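Local coordinates for protein uracil-DNA glycosylase (Sulfolobus tokodaii str. 7, PDB 4ZBY) that belongs to the uracil-DNA glycosylase superfamily and carries an iron/sulfur cluster together with a bound uracil, at residues Val78-Cys86 / Glu98-Gln109; Lys15-Arg23 / Arg87-Glu98. All blocks are in the same frame, centred on the assembly; numbering follows the deposited sequence. Where two conformers were deposited one is given.

Both contacts border the iron/sulfur cluster and both use helix 96-113, sharing Glu98, but they lie at different depths. Contact 1 is fully buried, its centre about 8 Å from the centre of the chain, and packs the end of strand 79-82 and the following turn against the helix; a buried lysine gathers its polar groups. Contact 2, its centre about 17 Å from that point, is partly open to solvent: a cysteine-bearing loop with a short 3-10 turn meets loop 87-95 and the helix start through charged side chains and leucine, proline and phenylalanine packing. Two cysteines bind iron from contact 1 and a third from contact 2. The contacts touch where Val84 CG1 meets Leu19 CD1 at 3.6 Å.

Contact 1 of 2, residues Val78-Cys86 / Glu98-Gln109; sequences VFITNVVKC and EITACSPYLDRQ. With SF4 (iron/sulfur cluster), chain B; URA (uracil), chain C.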
loop_
_atom_site.group_PDB
_atom_site.type_symbol
_atom_site.label_atom_id
_atom_site.label_comp_id
_atom_site.label_asym_id
_atom_site.label_seq_id
_atom_site.Cartn_x
_atom_site.Cartn_y
_atom_site.Cartn_z
ATOM N N VAL A 78 8.879 -6.358 5.424
ATOM C CA VAL A 78 8.000 -6.055 4.277
ATOM C C VAL A 78 8.226 -4.611 3.867
ATOM O O VAL A 78 9.085 -3.930 4.465
ATOM C CB VAL A 78 6.536 -6.290 4.619
ATOM C CG1 VAL A 78 6.356 -7.773 4.977
ATOM C CG2 VAL A 78 6.084 -5.396 5.785
ATOM N N PHE A 79 7.530 -4.140 2.832
ATOM C CA PHE A 79 7.597 -2.728 2.495
ATOM C C PHE A 79 6.198 -2.166 2.505
ATOM O O PHE A 79 5.273 -2.793 1.979
ATOM C CB PHE A 79 8.264 -2.487 1.129
ATOM C CG PHE A 79 8.614 -1.039 0.892
ATOM C CD1 PHE A 79 7.703 -0.189 0.302
ATOM C CD2 PHE A 79 9.857 -0.531 1.294
ATOM C CE1 PHE A 79 8.016 1.167 0.087
ATOM C CE2 PHE A 79 10.180 0.809 1.101
ATOM C CZ PHE A 79 9.240 1.658 0.505
ATOM N N ILE A 80 6.033 -1.001 3.134
ATOM C CA ILE A 80 4.695 -0.431 3.334
ATOM C C ILE A 80 4.665 1.016 2.872
ATOM O O ILE A 80 5.512 1.809 3.284
ATOM C CB ILE A 80 4.288 -0.472 4.824
ATOM C CG1 ILE A 80 4.241 -1.921 5.332
ATOM C CG2 ILE A 80 2.935 0.234 5.008
ATOM C CD1 ILE A 80 4.057 -2.008 6.885
ATOM N N THR A 81 3.732 1.340 1.993
ATOM C CA THR A 81 3.617 2.714 1.540
ATOM C C THR A 81 2.173 2.976 1.116
ATOM O O THR A 81 1.283 2.201 1.453
ATOM C CB THR A 81 4.632 3.006 0.403
ATOM O OG1 THR A 81 4.616 4.415 0.102
ATOM C CG2 THR A 81 4.333 2.196 -0.848
ATOM N N ASN A 82 1.959 4.089 0.421
ATOM C CA ASN A 82 0.634 4.522 -0.024
ATOM C C ASN A 82 0.719 5.090 -1.423
ATOM O O ASN A 82 1.782 5.512 -1.850
ATOM C CB ASN A 82 0.045 5.600 0.892
ATOM C CG ASN A 82 -0.217 5.104 2.304
ATOM O OD1 ASN A 82 -1.141 4.346 2.539
ATOM N ND2 ASN A 82 0.601 5.542 3.250
ATOM N N VAL A 83 -0.414 5.145 -2.122
ATOM C CA VAL A 83 -0.422 5.701 -3.470
ATOM C C VAL A 83 -0.202 7.226 -3.428
ATOM O O VAL A 83 0.428 7.791 -4.329
ATOM C CB VAL A 83 -1.733 5.334 -4.209
ATOM C CG1 VAL A 83 -2.941 5.902 -3.486
ATOM C CG2 VAL A 83 -1.693 5.798 -5.660
ATOM N N VAL A 84 -0.688 7.885 -2.370
ATOM C CA VAL A 84 -0.431 9.296 -2.156
ATOM C C VAL A 84 0.333 9.424 -0.843
ATOM O O VAL A 84 0.033 8.716 0.127
ATOM C CB VAL A 84 -1.748 10.103 -2.113
ATOM C CG1 VAL A 84 -1.544 11.495 -1.544
ATOM C CG2 VAL A 84 -2.312 10.183 -3.537
ATOM N N LYS A 85 1.326 10.300 -0.815
ATOM C CA LYS A 85 2.243 10.282 0.313
ATOM C C LYS A 85 2.146 11.465 1.291
ATOM O O LYS A 85 2.904 11.542 2.276
ATOM C CB LYS A 85 3.662 10.101 -0.236
ATOM C CG LYS A 85 3.808 8.685 -0.854
ATOM C CD LYS A 85 4.954 8.624 -1.824
ATOM C CE LYS A 85 5.469 7.211 -1.974
ATOM N NZ LYS A 85 4.491 6.233 -2.546
ATOM N N CYS A 86 1.173 12.350 1.077
ATOM C CA CYS A 86 0.858 13.384 2.057
ATOM C C CYS A 86 -0.596 13.285 2.480
ATOM O O CYS A 86 -1.433 12.836 1.718
ATOM C CB CYS A 86 1.128 14.776 1.504
ATOM S SG CYS A 86 2.901 14.961 1.139
ATOM N N GLU A 98 -4.068 14.648 -7.467
ATOM C CA GLU A 98 -3.073 14.354 -6.440
ATOM C C GLU A 98 -2.527 12.940 -6.644
ATOM O O GLU A 98 -1.327 12.696 -6.504
ATOM C CB GLU A 98 -3.679 14.541 -5.041
ATOM C CG GLU A 98 -3.967 16.011 -4.739
ATOM C CD GLU A 98 -5.014 16.221 -3.655
ATOM O OE1 GLU A 98 -5.533 15.227 -3.100
ATOM O OE2 GLU A 98 -5.276 17.403 -3.357
ATOM N N ILE A 99 -3.401 12.011 -7.007
ATOM C CA ILE A 99 -2.953 10.655 -7.308
ATOM C C ILE A 99 -2.056 10.684 -8.543
ATOM O O ILE A 99 -1.000 10.052 -8.567
ATOM C CB ILE A 99 -4.141 9.712 -7.516
ATOM C CG1 ILE A 99 -4.819 9.439 -6.170
ATOM C CG2 ILE A 99 -3.688 8.366 -8.132
ATOM C CD1 ILE A 99 -6.186 8.791 -6.288
ATOM N N THR A 100 -2.471 11.432 -9.558
ATOM C CA THR A 100 -1.677 11.584 -10.774
ATOM C C THR A 100 -0.294 12.169 -10.472
ATOM O O THR A 100 0.717 11.706 -11.010
ATOM C CB THR A 100 -2.407 12.465 -11.813
ATOM O OG1 THR A 100 -3.598 11.799 -12.242
ATOM C CG2 THR A 100 -1.526 12.711 -13.018
ATOM N N ALA A 101 -0.239 13.150 -9.576
ATOM C CA ALA A 101 1.023 13.816 -9.246
ATOM C C ALA A 101 1.960 12.934 -8.436
ATOM O O ALA A 101 3.175 12.957 -8.631
ATOM C CB ALA A 101 0.760 15.112 -8.490
ATOM N N CYS A 102 1.400 12.166 -7.506
ATOM C CA CYS A 102 2.217 11.434 -6.546
ATOM C C CYS A 102 2.534 10.018 -6.989
ATOM O O CYS A 102 3.539 9.450 -6.598
ATOM C CB CYS A 102 1.504 11.375 -5.201
ATOM S SG CYS A 102 2.599 10.965 -3.820
ATOM N N SER A 103 1.643 9.418 -7.763
ATOM C CA SER A 103 1.816 8.002 -8.063
ATOM C C SER A 103 3.133 7.623 -8.781
ATOM O O SER A 103 3.581 6.489 -8.628
ATOM C CB SER A 103 0.615 7.479 -8.860
ATOM O OG SER A 103 0.457 8.139 -10.092
ATOM N N PRO A 104 3.786 8.555 -9.514
ATOM C CA PRO A 104 5.069 8.115 -10.082
ATOM C C PRO A 104 6.090 7.679 -9.031
ATOM O O PRO A 104 6.969 6.866 -9.352
ATOM C CB PRO A 104 5.559 9.351 -10.834
ATOM C CG PRO A 104 4.294 10.021 -11.281
ATOM C CD PRO A 104 3.353 9.838 -10.103
ATOM N N TYR A 105 5.969 8.177 -7.800
ATOM C CA TYR A 105 6.836 7.708 -6.718
ATOM C C TYR A 105 6.575 6.244 -6.429
ATOM O O TYR A 105 7.510 5.470 -6.280
ATOM C CB TYR A 105 6.615 8.514 -5.432
ATOM C CG TYR A 105 7.099 9.960 -5.478
ATOM C CD1 TYR A 105 8.374 10.259 -5.947
ATOM C CD2 TYR A 105 6.286 11.007 -5.026
ATOM C CE1 TYR A 105 8.857 11.553 -5.952
ATOM C CE2 TYR A 105 6.755 12.315 -5.028
ATOM C CZ TYR A 105 8.056 12.573 -5.500
ATOM O OH TYR A 105 8.556 13.855 -5.532
ATOM N N LEU A 106 5.301 5.869 -6.338
ATOM C CA LEU A 106 4.965 4.453 -6.125
ATOM C C LEU A 106 5.458 3.554 -7.289
ATOM O O LEU A 106 6.010 2.482 -7.055
ATOM C CB LEU A 106 3.456 4.306 -5.948
ATOM C CG LEU A 106 2.937 2.873 -5.787
ATOM C CD1 LEU A 106 3.528 2.260 -4.549
ATOM C CD2 LEU A 106 1.412 2.869 -5.715
ATOM N N ASP A 107 5.234 4.002 -8.519
ATOM C CA ASP A 107 5.740 3.320 -9.715
ATOM C C ASP A 107 7.233 3.055 -9.554
ATOM O O ASP A 107 7.720 1.959 -9.832
ATOM C CB ASP A 107 5.535 4.147 -10.981
ATOM C CG ASP A 107 4.085 4.349 -11.338
ATOM O OD1 ASP A 107 3.215 3.621 -10.826
ATOM O OD2 ASP A 107 3.824 5.237 -12.162
ATOM N N ARG A 108 7.957 4.080 -9.112
ATOM C CA ARG A 108 9.406 3.968 -8.975
ATOM C C ARG A 108 9.779 3.007 -7.864
ATOM O O ARG A 108 10.775 2.273 -7.973
ATOM C CB ARG A 108 10.022 5.343 -8.722
ATOM C CG ARG A 108 9.959 6.234 -9.955
ATOM C CD ARG A 108 10.298 7.690 -9.644
ATOM N NE ARG A 108 11.606 7.855 -9.012
ATOM C CZ ARG A 108 12.032 9.009 -8.512
ATOM N NH1 ARG A 108 11.241 10.074 -8.578
ATOM N NH2 ARG A 108 13.230 9.102 -7.946
ATOM N N GLN A 109 8.976 2.988 -6.804
ATOM C CA GLN A 109 9.249 2.109 -5.670
ATOM C C GLN A 109 9.017 0.654 -6.079
ATOM O O GLN A 109 9.817 -0.249 -5.741
ATOM C CB GLN A 109 8.386 2.495 -4.447
ATOM C CG GLN A 109 8.803 3.819 -3.857
ATOM C CD GLN A 109 7.845 4.325 -2.787
ATOM O OE1 GLN A 109 6.629 4.231 -2.952
ATOM N NE2 GLN A 109 8.389 4.837 -1.678
HETATM FE FE1 SF4 B . 1.795 15.651 -3.450
HETATM FE FE2 SF4 B . 4.447 15.366 -3.445
HETATM FE FE3 SF4 B . 3.054 14.928 -1.180
HETATM FE FE4 SF4 B . 2.884 13.211 -3.211
HETATM S S1 SF4 B . 4.727 13.637 -1.953
HETATM S S2 SF4 B . 1.169 13.995 -1.991
HETATM S S3 SF4 B . 3.031 14.611 -5.010
HETATM S S4 SF4 B . 3.247 16.924 -2.326
HETATM N N1 URA C . -4.414 4.850 5.910
HETATM C C2 URA C . -3.696 4.571 4.800
HETATM O O2 URA C . -4.204 4.395 3.708
HETATM N N3 URA C . -2.367 4.684 4.913
HETATM C C4 URA C . -1.684 5.042 6.020
HETATM O O4 URA C . -0.465 5.032 6.000
HETATM C C5 URA C . -2.464 5.314 7.162
HETATM C C6 URA C . -3.812 5.207 7.094
HETATM O O HOH W 1 3.152 7.498 -4.688
#
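This contact forms one wall of the iron/sulfur cluster site: Lys85 and Val84 pack on Cys102, whose SG binds one iron at 2.3 Å, while Cys86 binds another. The backbone N of Lys85 lies 3.3 Å from Cys102 SG, and its CB, CG and CD run past the same sulfur. The side chain then passes Tyr105 CB and bends at its last torsion (chi4 63°), which turns NZ inward to a buried polar cluster. There NZ can donate to Gln109 OE1 at 3.0 Å, to Thr81 OG1, and to Asn82 O at 2.9 Å, almost in line with that carbonyl. A water can accept from NZ and donates to Val83 O and Cys102 O; four oxygens thus compete for three hydrogens, shared or alternating, a setting that probably stabilises the positive charge. Gln109 reaches toward it from the opposite direction; its NE2 lies at the edge of the Phe79 ring, near the ring plane, and bonds to Pro28 O, which also partners Thr81 OG1. Apolar contacts flank this polar cluster. Val83 CG2, in one of two conformers, sits between Ile99 CG2 and Leu106 CD2, whereas Val84 CG2 approaches Ile99 CG1 at 3.7 Å and Val84 CG1 faces cluster sulfur S2. Thr81 CG2 meets Leu106 CD1 at 3.8 Å. Asn82 points away from the helix and reads the uracil with both amide atoms: OD1 accepts from N3 at 2.7 Å and ND2 donates to O4, so the strand end links the two ligand sites. Strand 79-82 runs nearly antiparallel to the helix (166°) and lies in the mixed sheet between strands 30-31 and 37-41; Tyr128 of helix 123-133 covers Val83, Ile99 and Leu106, while Val11 of helix 4-12 touches Lys85 and Tyr105.

Contact 2 of 2, residues Lys15-Arg23 / Arg87-Glu98; sequences KKCKLWQFR and RPPNNRDPEEDE. With SF4 (iron/sulfur cluster), chain B.
Leu19, Lys18 and Glu98 bury the most surface here, the leucine and lysine both lying against the carboxylate of Glu98. Leu19 CD2 comes to 3.3 Å from Glu98 OE2 and also packs on Pro89 CD at 3.8 Å, while its CD1 meets Pro88 CG and faces cluster sulfur S2. Lys18 extends across the glutamate, and a turn about its last bond (chi4 -59°) swings NZ to 2.6 Å from Glu98 OE2, above the carboxylate plane; a second salt bridge runs to Asp97 OD1 at 3.3 Å. Arg92 holds the same carboxylate end-on, NH1 to OE1 and NH2 to OE2, each on a syn lone pair, and Glu95 N donates to OE1 from above the plane. Four donors thus fix the orientation of this buried group and probably favour its ionised form. Farther along, Pro89 lies over one face of the Phe22 ring, its CB 4.1 Å from the centroid and 8° off the normal, a CH-pi contact, with Gln21 CG on the opposite face. One water bridges Leu19 O and Arg87 O; another joins Lys18 N to Asp97 OD2. Cys17 SG, 3.9 Å from Glu98 CG, binds iron and accepts a bond from Leu19 N, placing this salt-bridge network beside the cysteine-ligated iron/sulfur cluster of a uracil-DNA glycosylase superfamily protein.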
loop_
_atom_site.group_PDB
_atom_site.type_symbol
_atom_site.label_atom_id
_atom_site.label_comp_id
_atom_site.label_asym_id
_atom_site.label_seq_id
_atom_site.Cartn_x
_atom_site.Cartn_y
_atom_site.Cartn_z
ATOM N N LYS A 15 6.934 19.212 -3.473
ATOM C CA LYS A 15 5.823 20.150 -3.554
ATOM C C LYS A 15 5.118 20.039 -4.893
ATOM O O LYS A 15 4.647 21.019 -5.456
ATOM C CB LYS A 15 6.318 21.573 -3.299
ATOM C CG LYS A 15 7.003 21.680 -1.943
ATOM C CD LYS A 15 7.519 23.069 -1.644
ATOM C CE LYS A 15 8.196 23.093 -0.281
ATOM N NZ LYS A 15 8.692 24.458 0.059
ATOM N N LYS A 16 4.993 18.814 -5.376
ATOM C CA LYS A 16 4.455 18.571 -6.709
ATOM C C LYS A 16 2.929 18.560 -6.758
ATOM O O LYS A 16 2.365 18.604 -7.838
ATOM C CB LYS A 16 5.004 17.258 -7.265
ATOM C CG LYS A 16 6.468 17.343 -7.650
ATOM C CD LYS A 16 6.945 16.001 -8.136
ATOM C CE LYS A 16 8.230 16.150 -8.914
ATOM N NZ LYS A 16 8.768 14.811 -9.268
ATOM N N CYS A 17 2.253 18.503 -5.612
ATOM C CA CYS A 17 0.816 18.770 -5.616
ATOM C C CYS A 17 0.439 19.627 -4.418
ATOM O O CYS A 17 1.281 19.924 -3.578
ATOM C CB CYS A 17 -0.004 17.479 -5.633
ATOM S SG CYS A 17 -0.179 16.664 -4.050
ATOM N N LYS A 18 -0.817 20.065 -4.349
ATOM C CA LYS A 18 -1.176 21.030 -3.321
ATOM C C LYS A 18 -1.182 20.466 -1.901
ATOM O O LYS A 18 -1.308 21.216 -0.931
ATOM C CB LYS A 18 -2.551 21.644 -3.644
ATOM C CG LYS A 18 -3.682 20.644 -3.665
ATOM C CD LYS A 18 -5.003 21.301 -4.081
ATOM C CE LYS A 18 -6.123 20.280 -4.150
ATOM N NZ LYS A 18 -5.860 19.168 -5.125
ATOM N N LEU A 19 -1.017 19.159 -1.753
ATOM C CA LEU A 19 -1.056 18.574 -0.420
ATOM C C LEU A 19 0.127 18.977 0.455
ATOM O O LEU A 19 0.042 18.864 1.686
ATOM C CB LEU A 19 -1.110 17.045 -0.494
ATOM C CG LEU A 19 -2.379 16.485 -1.145
ATOM C CD1 LEU A 19 -2.478 14.962 -1.088
ATOM C CD2 LEU A 19 -3.600 17.175 -0.507
ATOM N N TRP A 20 1.221 19.435 -0.160
ATOM C CA TRP A 20 2.413 19.730 0.631
ATOM C C TRP A 20 2.130 20.815 1.658
ATOM O O TRP A 20 2.700 20.795 2.739
ATOM C CB TRP A 20 3.596 20.136 -0.269
ATOM C CG TRP A 20 3.547 21.583 -0.717
ATOM C CD1 TRP A 20 2.972 22.071 -1.853
ATOM C CD2 TRP A 20 4.097 22.713 -0.029
ATOM N NE1 TRP A 20 3.131 23.434 -1.918
ATOM C CE2 TRP A 20 3.821 23.852 -0.809
ATOM C CE3 TRP A 20 4.800 22.870 1.168
ATOM C CZ2 TRP A 20 4.220 25.125 -0.429
ATOM C CZ3 TRP A 20 5.190 24.131 1.545
ATOM C CH2 TRP A 20 4.905 25.245 0.747
ATOM N N GLN A 21 1.241 21.756 1.331
ATOM C CA GLN A 21 1.023 22.903 2.178
ATOM C C GLN A 21 0.433 22.578 3.545
ATOM O O GLN A 21 0.562 23.371 4.473
ATOM C CB GLN A 21 0.119 23.917 1.460
ATOM C CG GLN A 21 -1.309 23.444 1.294
ATOM C CD GLN A 21 -2.133 24.364 0.401
ATOM O OE1 GLN A 21 -2.590 25.433 0.830
ATOM N NE2 GLN A 21 -2.338 23.947 -0.845
ATOM N N PHE A 22 -0.192 21.413 3.668
ATOM C CA PHE A 22 -0.902 21.049 4.889
ATOM C C PHE A 22 -0.067 20.196 5.841
ATOM O O PHE A 22 -0.392 20.057 7.033
ATOM C CB PHE A 22 -2.176 20.272 4.544
ATOM C CG PHE A 22 -3.071 20.972 3.564
ATOM C CD1 PHE A 22 -3.641 22.202 3.880
ATOM C CD2 PHE A 22 -3.357 20.387 2.338
ATOM C CE1 PHE A 22 -4.473 22.856 2.966
ATOM C CE2 PHE A 22 -4.182 21.015 1.430
ATOM C CZ PHE A 22 -4.747 22.252 1.742
ATOM N N ARG A 23 1.003 19.625 5.317
ATOM C CA ARG A 23 1.645 18.524 6.021
ATOM C C ARG A 23 2.601 18.967 7.121
ATOM O O ARG A 23 3.127 20.096 7.133
ATOM C CB ARG A 23 2.385 17.610 5.026
ATOM C CG ARG A 23 3.740 18.131 4.615
ATOM C CD ARG A 23 4.382 17.296 3.516
ATOM N NE ARG A 23 5.554 18.008 3.013
ATOM C CZ ARG A 23 5.932 18.037 1.738
ATOM N NH1 ARG A 23 5.241 17.369 0.816
ATOM N NH2 ARG A 23 7.001 18.742 1.382
ATOM N N ARG A 87 -0.858 13.675 3.721
ATOM C CA ARG A 87 -2.221 13.657 4.288
ATOM C C ARG A 87 -3.144 14.680 3.643
ATOM O O ARG A 87 -2.906 15.872 3.729
ATOM C CB ARG A 87 -2.160 13.930 5.793
ATOM C CG ARG A 87 -3.496 13.819 6.517
ATOM C CD ARG A 87 -3.443 14.544 7.851
ATOM N NE ARG A 87 -4.625 14.257 8.656
ATOM C CZ ARG A 87 -4.911 14.856 9.808
ATOM N NH1 ARG A 87 -6.009 14.525 10.469
ATOM N NH2 ARG A 87 -4.099 15.782 10.302
ATOM N N PRO A 88 -4.229 14.215 3.024
ATOM C CA PRO A 88 -5.177 15.201 2.506
ATOM C C PRO A 88 -5.867 15.896 3.661
ATOM O O PRO A 88 -6.037 15.291 4.715
ATOM C CB PRO A 88 -6.157 14.358 1.683
ATOM C CG PRO A 88 -5.370 13.116 1.323
ATOM C CD PRO A 88 -4.501 12.853 2.533
ATOM N N PRO A 89 -6.229 17.167 3.474
ATOM C CA PRO A 89 -6.917 17.944 4.503
ATOM C C PRO A 89 -8.285 17.384 4.840
ATOM O O PRO A 89 -8.917 16.744 3.996
ATOM C CB PRO A 89 -7.060 19.327 3.853
ATOM C CG PRO A 89 -7.112 19.014 2.379
ATOM C CD PRO A 89 -6.075 17.937 2.225
ATOM N N ASN A 90 -8.734 17.626 6.065
ATOM C CA ASN A 90 -10.170 17.529 6.370
ATOM C C ASN A 90 -10.712 16.100 6.316
ATOM O O ASN A 90 -11.920 15.925 6.150
ATOM C CB ASN A 90 -11.006 18.393 5.390
ATOM C CG ASN A 90 -10.603 19.854 5.369
ATOM O OD1 ASN A 90 -10.264 20.432 6.403
ATOM N ND2 ASN A 90 -10.707 20.488 4.184
ATOM N N ASN A 91 -9.836 15.101 6.458
ATOM C CA ASN A 91 -10.196 13.669 6.430
ATOM C C ASN A 91 -10.627 13.187 5.024
ATOM O O ASN A 91 -11.112 12.065 4.870
ATOM C CB ASN A 91 -11.299 13.371 7.478
ATOM C CG ASN A 91 -11.452 11.878 7.791
ATOM O OD1 ASN A 91 -10.476 11.133 7.810
ATOM N ND2 ASN A 91 -12.687 11.442 8.039
ATOM N N ARG A 92 -10.420 14.007 3.992
ATOM C CA ARG A 92 -10.867 13.629 2.639
ATOM C C ARG A 92 -9.929 12.647 1.939
ATOM O O ARG A 92 -8.772 12.409 2.353
ATOM C CB ARG A 92 -11.079 14.866 1.745
ATOM C CG ARG A 92 -9.792 15.514 1.182
ATOM C CD ARG A 92 -10.180 16.344 -0.050
ATOM N NE ARG A 92 -9.166 17.334 -0.435
ATOM C CZ ARG A 92 -8.035 17.031 -1.070
ATOM N NH1 ARG A 92 -7.732 15.764 -1.362
ATOM N NH2 ARG A 92 -7.190 18.004 -1.383
ATOM N N ASP A 93 -10.435 12.047 0.864
ATOM C CA ASP A 93 -9.587 11.213 0.010
ATOM C C ASP A 93 -8.789 12.086 -0.958
ATOM O O ASP A 93 -9.215 13.185 -1.275
ATOM C CB ASP A 93 -10.446 10.213 -0.779
ATOM C CG ASP A 93 -11.403 9.442 0.111
ATOM O OD1 ASP A 93 -10.920 8.678 0.968
ATOM O OD2 ASP A 93 -12.632 9.599 -0.040
ATOM N N PRO A 94 -7.654 11.570 -1.479
ATOM C CA PRO A 94 -6.858 12.284 -2.487
ATOM C C PRO A 94 -7.686 12.650 -3.699
ATOM O O PRO A 94 -8.564 11.878 -4.070
ATOM C CB PRO A 94 -5.780 11.267 -2.883
ATOM C CG PRO A 94 -5.618 10.428 -1.685
ATOM C CD PRO A 94 -6.988 10.346 -1.025
ATOM N N GLU A 95 -7.434 13.813 -4.288
ATOM C CA GLU A 95 -8.050 14.151 -5.571
ATOM C C GLU A 95 -7.396 13.309 -6.648
ATOM O O GLU A 95 -6.355 12.703 -6.409
ATOM C CB GLU A 95 -7.869 15.623 -5.930
ATOM C CG GLU A 95 -8.062 16.606 -4.818
ATOM C CD GLU A 95 -9.481 17.024 -4.677
ATOM O OE1 GLU A 95 -9.862 18.049 -5.282
ATOM O OE2 GLU A 95 -10.221 16.319 -3.965
ATOM N N GLU A 96 -7.986 13.280 -7.842
ATOM C CA GLU A 96 -7.359 12.533 -8.924
ATOM C C GLU A 96 -6.050 13.207 -9.336
ATOM O O GLU A 96 -5.076 12.511 -9.615
ATOM C CB GLU A 96 -8.302 12.384 -10.129
ATOM C CG GLU A 96 -9.419 11.342 -9.943
ATOM C CD GLU A 96 -8.915 9.944 -9.568
ATOM O OE1 GLU A 96 -7.831 9.524 -10.036
ATOM O OE2 GLU A 96 -9.609 9.256 -8.792
ATOM N N ASP A 97 -6.014 14.539 -9.339
ATOM C CA ASP A 97 -4.793 15.241 -9.718
ATOM C C ASP A 97 -3.684 14.996 -8.691
ATOM O O ASP A 97 -2.497 15.109 -9.006
ATOM C CB ASP A 97 -5.043 16.742 -9.892
ATOM C CG ASP A 97 -5.163 17.485 -8.569
ATOM O OD1 ASP A 97 -5.989 17.086 -7.735
ATOM O OD2 ASP A 97 -4.433 18.482 -8.362
ATOM N N GLU A 98 -4.068 14.648 -7.467
ATOM C CA GLU A 98 -3.073 14.354 -6.440
ATOM C C GLU A 98 -2.527 12.940 -6.644
ATOM O O GLU A 98 -1.327 12.696 -6.504
ATOM C CB GLU A 98 -3.679 14.541 -5.041
ATOM C CG GLU A 98 -3.967 16.011 -4.739
ATOM C CD GLU A 98 -5.014 16.221 -3.655
ATOM O OE1 GLU A 98 -5.533 15.227 -3.100
ATOM O OE2 GLU A 98 -5.276 17.403 -3.357
HETATM FE FE1 SF4 B . 1.795 15.651 -3.450
HETATM FE FE2 SF4 B . 4.447 15.366 -3.445
HETATM FE FE3 SF4 B . 3.054 14.928 -1.180
HETATM FE FE4 SF4 B . 2.884 13.211 -3.211
HETATM S S1 SF4 B . 4.727 13.637 -1.953
HETATM S S2 SF4 B . 1.169 13.995 -1.991
HETATM S S3 SF4 B . 3.031 14.611 -5.010
HETATM S S4 SF4 B . 3.247 16.924 -2.326
HETATM O O HOH W 2 -2.509 19.794 -6.725
HETATM O O HOH W 3 -0.555 17.269 3.727
#